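Local coordinates for protein (superoxide dismutase) (Sulfolobus acidocaldarius, PDB 1B06), which converts superoxide radicals into hydrogen peroxide and oxygen, using one iron ion bound in each subunit, at residues Lys7-Pro15 and Tyr34-Ala45. Residues are numbered along the deposited sequence; the frame is centred on the assembly and turned at random.
Sequences KRYEFPQLP and YNGHHKGYVNGA
From Tyr-9 to Leu-14 an extended loop segment runs antiparallel along helix 34-45: the CA atoms of Tyr-9 and Val-42 lie 6.3 Å apart, those of Leu-14 and Tyr-34 7.7 Å. The helix has a wider pi-type turn at 34-38, where Lys-39 N makes only a weak bond to Tyr-34 O. Phe-11 lies over this turn, its CE1 and CZ close to Lys-39 N and Tyr-34 O. With CG anti to the backbone N (chi1 -174°), its ring reaches the helix and forms an offset stack with Tyr-34, planes at 26° and centroids 4.6 Å apart. Leu-14 CD1 covers the opposite face of Tyr-34 in a CH-pi contact, 3.8 Å from the ring centroid. Tyr-34 OH donates to Pro-12 O at 2.5 Å, lying in the carbonyl plane and using a lone pair of that oxygen. A phenylalanine in place of Tyr-34 would probably leave Pro-12 O without its hydroxyl donor. This is the N-terminal alpha-hairpin domain of iron/manganese superoxide dismutases, whose first long helix also carries the iron ligand His-33. One turn on from Tyr-34, His-38 offers a ring face to the edge of Phe-11, planes at 83°, while Pro-12 CG comes within 3.6 Å of His-38 CE1. Hydrogen bonds to Trp-88 and His-81 hold both ring nitrogens of His-38. Lys-39 CB sits over a face of Phe-11, and Val-42 CG2 meets the ring edge at Phe-11 CD1, 4.0 Å away. Farther along, Val-42 CG1 and Ala-45 CB touch Tyr-9, whose hydroxyl is hydrogen-bonded to Asp-141 of a second subunit.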
ATOM      1  N   LYS A   7      28.065   2.726  -1.762  1.00 29.65           N
ATOM      2  CA  LYS A   7      28.197   3.965  -2.510  1.00 30.48           C
ATOM      3  C   LYS A   7      26.966   4.841  -2.281  1.00 30.14           C
ATOM      4  O   LYS A   7      25.881   4.343  -1.983  1.00 30.51           O
ATOM      5  CB  LYS A   7      28.354   3.663  -4.000  1.00 42.88           C
ATOM      6  CG  LYS A   7      28.537   4.901  -4.868  1.00 60.74           C
ATOM      7  CD  LYS A   7      29.949   4.985  -5.435  1.00 75.30           C
ATOM      8  CE  LYS A   7      30.291   6.405  -5.877  1.00 82.95           C
ATOM      9  NZ  LYS A   7      31.751   6.579  -6.151  1.00 88.11           N
ATOM     10  N   ARG A   8      27.139   6.152  -2.404  1.00 26.25           N
ATOM     11  CA  ARG A   8      26.034   7.079  -2.214  1.00 22.18           C
ATOM     12  C   ARG A   8      25.563   7.601  -3.558  1.00 22.04           C
ATOM     13  O   ARG A   8      26.245   7.440  -4.567  1.00 26.63           O
ATOM     14  CB  ARG A   8      26.466   8.245  -1.331  1.00 20.72           C
ATOM     15  CG  ARG A   8      26.991   7.821   0.033  1.00 23.59           C
ATOM     16  CD  ARG A   8      25.894   7.191   0.885  1.00 26.47           C
ATOM     17  NE  ARG A   8      26.325   6.972   2.264  1.00 26.51           N
ATOM     18  CZ  ARG A   8      27.126   5.983   2.650  1.00 28.64           C
ATOM     19  NH1 ARG A   8      27.586   5.115   1.759  1.00 29.08           N
ATOM     20  NH2 ARG A   8      27.473   5.867   3.925  1.00 23.91           N
ATOM     21  N   TYR A   9      24.394   8.226  -3.570  1.00 21.59           N
ATOM     22  CA  TYR A   9      23.835   8.764  -4.804  1.00 19.56           C
ATOM     23  C   TYR A   9      24.262  10.208  -5.015  1.00 19.86           C
ATOM     24  O   TYR A   9      24.508  10.939  -4.056  1.00 17.15           O
ATOM     25  CB  TYR A   9      22.303   8.678  -4.772  1.00 21.13           C
ATOM     26  CG  TYR A   9      21.784   7.259  -4.853  1.00 16.15           C
ATOM     27  CD1 TYR A   9      21.751   6.578  -6.071  1.00 18.99           C
ATOM     28  CD2 TYR A   9      21.380   6.578  -3.707  1.00 16.29           C
ATOM     29  CE1 TYR A   9      21.334   5.250  -6.144  1.00 17.12           C
ATOM     30  CE2 TYR A   9      20.961   5.250  -3.769  1.00 13.51           C
ATOM     31  CZ  TYR A   9      20.945   4.596  -4.989  1.00 16.66           C
ATOM     32  OH  TYR A   9      20.559   3.280  -5.051  1.00 18.45           O
ATOM     33  N   GLU A  10      24.347  10.609  -6.277  1.00 24.60           N
ATOM     34  CA  GLU A  10      24.734  11.966  -6.626  1.00 27.40           C
ATOM     35  C   GLU A  10      23.551  12.716  -7.215  1.00 26.97           C
ATOM     36  O   GLU A  10      22.772  12.156  -7.982  1.00 30.10           O
ATOM     37  CB  GLU A  10      25.878  11.944  -7.637  1.00 41.83           C
ATOM     38  CG  GLU A  10      27.222  12.362  -7.052  1.00 66.65           C
ATOM     39  CD  GLU A  10      28.365  11.478  -7.521  1.00 78.64           C
ATOM     40  OE1 GLU A  10      28.491  11.268  -8.749  1.00 85.74           O
ATOM     41  OE2 GLU A  10      29.134  10.993  -6.661  1.00 85.62           O
ATOM     42  N   PHE A  11      23.415  13.984  -6.842  1.00 23.02           N
ATOM     43  CA  PHE A  11      22.339  14.824  -7.346  1.00 23.48           C
ATOM     44  C   PHE A  11      22.686  15.208  -8.787  1.00 22.94           C
ATOM     45  O   PHE A  11      23.691  15.872  -9.039  1.00 21.11           O
ATOM     46  CB  PHE A  11      22.204  16.077  -6.472  1.00 23.53           C
ATOM     47  CG  PHE A  11      21.029  16.953  -6.826  1.00 25.52           C
ATOM     48  CD1 PHE A  11      19.751  16.420  -6.933  1.00 19.14           C
ATOM     49  CD2 PHE A  11      21.201  18.320  -7.028  1.00 26.06           C
ATOM     50  CE1 PHE A  11      18.666  17.229  -7.232  1.00 18.53           C
ATOM     51  CE2 PHE A  11      20.119  19.137  -7.330  1.00 22.92           C
ATOM     52  CZ  PHE A  11      18.847  18.586  -7.430  1.00 19.28           C
ATOM     53  N   PRO A  12      21.851  14.793  -9.749  1.00 21.48           N
ATOM     54  CA  PRO A  12      22.095  15.103 -11.160  1.00 24.18           C
ATOM     55  C   PRO A  12      21.820  16.561 -11.526  1.00 26.47           C
ATOM     56  O   PRO A  12      21.204  17.301 -10.760  1.00 24.03           O
ATOM     57  CB  PRO A  12      21.167  14.139 -11.898  1.00 22.12           C
ATOM     58  CG  PRO A  12      20.027  13.942 -10.954  1.00 23.85           C
ATOM     59  CD  PRO A  12      20.609  14.020  -9.559  1.00 19.06           C
ATOM     60  N   GLN A  13      22.281  16.962 -12.707  1.00 30.41           N
ATOM     61  CA  GLN A  13      22.083  18.321 -13.192  1.00 34.87           C
ATOM     62  C   GLN A  13      20.838  18.372 -14.066  1.00 30.01           C
ATOM     63  O   GLN A  13      20.512  17.398 -14.740  1.00 33.64           O
ATOM     64  CB  GLN A  13      23.292  18.772 -14.017  1.00 45.12           C
ATOM     65  CG  GLN A  13      24.576  18.912 -13.221  1.00 66.27           C
ATOM     66  CD  GLN A  13      25.075  20.343 -13.163  1.00 76.22           C
ATOM     67  OE1 GLN A  13      24.431  21.258 -13.680  1.00 83.27           O
ATOM     68  NE2 GLN A  13      26.227  20.544 -12.530  1.00 83.02           N
ATOM     69  N   LEU A  14      20.141  19.504 -14.046  1.00 24.12           N
ATOM     70  CA  LEU A  14      18.950  19.678 -14.870  1.00 23.32           C
ATOM     71  C   LEU A  14      19.445  19.797 -16.309  1.00 23.04           C
ATOM     72  O   LEU A  14      20.422  20.493 -16.575  1.00 27.22           O
ATOM     73  CB  LEU A  14      18.204  20.952 -14.457  1.00 22.86           C
ATOM     74  CG  LEU A  14      16.686  20.992 -14.643  1.00 18.67           C
ATOM     75  CD1 LEU A  14      16.029  19.917 -13.797  1.00 24.81           C
ATOM     76  CD2 LEU A  14      16.167  22.354 -14.250  1.00 23.52           C
ATOM     77  N   PRO A  15      18.789  19.112 -17.256  1.00 21.33           N
ATOM     78  CA  PRO A  15      19.204  19.170 -18.664  1.00 22.84           C
ATOM     79  C   PRO A  15      18.932  20.490 -19.392  1.00 21.83           C
ATOM     80  O   PRO A  15      19.305  20.647 -20.553  1.00 27.12           O
ATOM     81  CB  PRO A  15      18.456  18.001 -19.317  1.00 22.36           C
ATOM     82  CG  PRO A  15      17.782  17.260 -18.185  1.00 22.59           C
ATOM     83  CD  PRO A  15      17.631  18.229 -17.066  1.00 19.10           C
ATOM     84  N   TYR A  34      12.935  20.677  -8.527  1.00 20.93           N
ATOM     85  CA  TYR A  34      14.288  20.185  -8.727  1.00 19.26           C
ATOM     86  C   TYR A  34      15.203  20.453  -7.529  1.00 20.42           C
ATOM     87  O   TYR A  34      15.766  19.524  -6.957  1.00 23.52           O
ATOM     88  CB  TYR A  34      14.878  20.814  -9.997  1.00 14.75           C
ATOM     89  CG  TYR A  34      16.345  20.526 -10.206  1.00 16.67           C
ATOM     90  CD1 TYR A  34      16.780  19.250 -10.550  1.00 16.47           C
ATOM     91  CD2 TYR A  34      17.301  21.522 -10.026  1.00 18.50           C
ATOM     92  CE1 TYR A  34      18.130  18.968 -10.705  1.00 18.80           C
ATOM     93  CE2 TYR A  34      18.658  21.254 -10.179  1.00 15.92           C
ATOM     94  CZ  TYR A  34      19.065  19.975 -10.515  1.00 23.27           C
ATOM     95  OH  TYR A  34      20.406  19.689 -10.634  1.00 28.88           O
ATOM     96  N   ASN A  35      15.343  21.717  -7.146  1.00 20.95           N
ATOM     97  CA  ASN A  35      16.209  22.076  -6.027  1.00 21.32           C
ATOM     98  C   ASN A  35      15.643  21.721  -4.661  1.00 21.68           C
ATOM     99  O   ASN A  35      16.386  21.602  -3.687  1.00 26.62           O
ATOM    100  CB  ASN A  35      16.525  23.569  -6.062  1.00 19.95           C
ATOM    101  CG  ASN A  35      17.413  23.939  -7.219  1.00 26.15           C
ATOM    102  OD1 ASN A  35      18.525  23.418  -7.357  1.00 29.01           O
ATOM    103  ND2 ASN A  35      16.930  24.838  -8.071  1.00 26.04           N
ATOM    104  N   GLY A  36      14.330  21.554  -4.584  1.00 20.92           N
ATOM    105  CA  GLY A  36      13.719  21.220  -3.313  1.00 17.04           C
ATOM    106  C   GLY A  36      13.444  19.741  -3.144  1.00 19.88           C
ATOM    107  O   GLY A  36      14.124  19.056  -2.378  1.00 19.25           O
ATOM    108  N   HIS A  37      12.454  19.244  -3.878  1.00 18.71           N
ATOM    109  CA  HIS A  37      12.058  17.844  -3.795  1.00 17.56           C
ATOM    110  C   HIS A  37      13.113  16.823  -4.228  1.00 18.37           C
ATOM    111  O   HIS A  37      13.505  15.965  -3.437  1.00 16.12           O
ATOM    112  CB  HIS A  37      10.757  17.633  -4.585  1.00 14.12           C
ATOM    113  CG  HIS A  37       9.615  18.464  -4.088  1.00 12.64           C
ATOM    114  ND1 HIS A  37       8.833  18.091  -3.015  1.00 14.89           N
ATOM    115  CD2 HIS A  37       9.135  19.662  -4.500  1.00 17.16           C
ATOM    116  CE1 HIS A  37       7.924  19.022  -2.787  1.00 12.91           C
ATOM    117  NE2 HIS A  37       8.084  19.987  -3.675  1.00 16.40           N
ATOM    118  N   HIS A  38      13.577  16.902  -5.471  1.00 15.91           N
ATOM    119  CA  HIS A  38      14.562  15.937  -5.943  1.00 15.01           C
ATOM    120  C   HIS A  38      15.805  15.897  -5.058  1.00 18.61           C
ATOM    121  O   HIS A  38      16.249  14.827  -4.648  1.00 15.74           O
ATOM    122  CB  HIS A  38      14.955  16.237  -7.390  1.00 13.57           C
ATOM    123  CG  HIS A  38      15.688  15.116  -8.062  1.00 12.06           C
ATOM    124  ND1 HIS A  38      15.970  15.115  -9.411  1.00 13.62           N
ATOM    125  CD2 HIS A  38      16.226  13.977  -7.566  1.00 12.91           C
ATOM    126  CE1 HIS A  38      16.652  14.025  -9.717  1.00 10.48           C
ATOM    127  NE2 HIS A  38      16.821  13.317  -8.615  1.00 15.02           N
ATOM    128  N   LYS A  39      16.368  17.061  -4.760  1.00 19.87           N
ATOM    129  CA  LYS A  39      17.554  17.118  -3.915  1.00 19.12           C
ATOM    130  C   LYS A  39      17.280  16.432  -2.582  1.00 15.06           C
ATOM    131  O   LYS A  39      18.133  15.744  -2.034  1.00 15.78           O
ATOM    132  CB  LYS A  39      17.947  18.573  -3.663  1.00 23.37           C
ATOM    133  CG  LYS A  39      19.098  18.744  -2.690  1.00 27.78           C
ATOM    134  CD  LYS A  39      20.278  19.441  -3.356  1.00 48.05           C
ATOM    135  CE  LYS A  39      20.420  20.901  -2.904  1.00 56.86           C
ATOM    136  NZ  LYS A  39      19.208  21.432  -2.204  1.00 64.20           N
ATOM    137  N   GLY A  40      16.079  16.632  -2.061  1.00 15.25           N
ATOM    138  CA  GLY A  40      15.721  16.034  -0.791  1.00 14.66           C
ATOM    139  C   GLY A  40      15.690  14.519  -0.808  1.00 17.81           C
ATOM    140  O   GLY A  40      15.997  13.879   0.197  1.00 20.74           O
ATOM    141  N   TYR A  41      15.317  13.936  -1.944  1.00 15.80           N
ATOM    142  CA  TYR A  41      15.252  12.482  -2.056  1.00 15.28           C
ATOM    143  C   TYR A  41      16.657  11.899  -2.064  1.00 15.47           C
ATOM    144  O   TYR A  41      16.888  10.819  -1.536  1.00 16.69           O
ATOM    145  CB  TYR A  41      14.505  12.070  -3.330  1.00 14.93           C
ATOM    146  CG  TYR A  41      13.029  12.443  -3.345  1.00 16.57           C
ATOM    147  CD1 TYR A  41      12.193  12.148  -2.261  1.00 17.23           C
ATOM    148  CD2 TYR A  41      12.469  13.103  -4.442  1.00 17.90           C
ATOM    149  CE1 TYR A  41      10.839  12.503  -2.272  1.00 19.62           C
ATOM    150  CE2 TYR A  41      11.116  13.463  -4.461  1.00 17.30           C
ATOM    151  CZ  TYR A  41      10.311  13.163  -3.377  1.00 18.83           C
ATOM    152  OH  TYR A  41       8.986  13.536  -3.398  1.00 19.90           O
ATOM    153  N   VAL A  42      17.594  12.620  -2.669  1.00 16.14           N
ATOM    154  CA  VAL A  42      18.974  12.165  -2.728  1.00 14.11           C
ATOM    155  C   VAL A  42      19.567  12.237  -1.326  1.00 16.81           C
ATOM    156  O   VAL A  42      20.256  11.318  -0.888  1.00 19.01           O
ATOM    157  CB  VAL A  42      19.807  13.044  -3.677  1.00 18.73           C
ATOM    158  CG1 VAL A  42      21.282  12.703  -3.548  1.00 13.90           C
ATOM    159  CG2 VAL A  42      19.340  12.840  -5.108  1.00 12.53           C
ATOM    160  N   ASN A  43      19.289  13.328  -0.619  1.00 14.36           N
ATOM    161  CA  ASN A  43      19.796  13.497   0.734  1.00 16.45           C
ATOM    162  C   ASN A  43      19.179  12.451   1.659  1.00 20.94           C
ATOM    163  O   ASN A  43      19.870  11.863   2.492  1.00 26.02           O
ATOM    164  CB  ASN A  43      19.472  14.897   1.268  1.00 18.78           C
ATOM    165  CG  ASN A  43      20.371  15.978   0.678  1.00 27.87           C
ATOM    166  OD1 ASN A  43      20.024  17.160   0.696  1.00 30.53           O
ATOM    167  ND2 ASN A  43      21.527  15.578   0.153  1.00 28.25           N
ATOM    168  N   GLY A  44      17.876  12.226   1.512  1.00 19.31           N
ATOM    169  CA  GLY A  44      17.192  11.250   2.345  1.00 16.56           C
ATOM    170  C   GLY A  44      17.724   9.844   2.137  1.00 17.11           C
ATOM    171  O   GLY A  44      17.916   9.087   3.087  1.00 15.08           O
ATOM    172  N   ALA A  45      17.974   9.494   0.881  1.00 15.89           N
ATOM    173  CA  ALA A  45      18.493   8.180   0.549  1.00 17.04           C
ATOM    174  C   ALA A  45      19.881   7.986   1.150  1.00 19.00           C
ATOM    175  O   ALA A  45      20.154   6.965   1.784  1.00 18.52           O
ATOM    176  CB  ALA A  45      18.553   8.011  -0.969  1.00 12.16           C
TER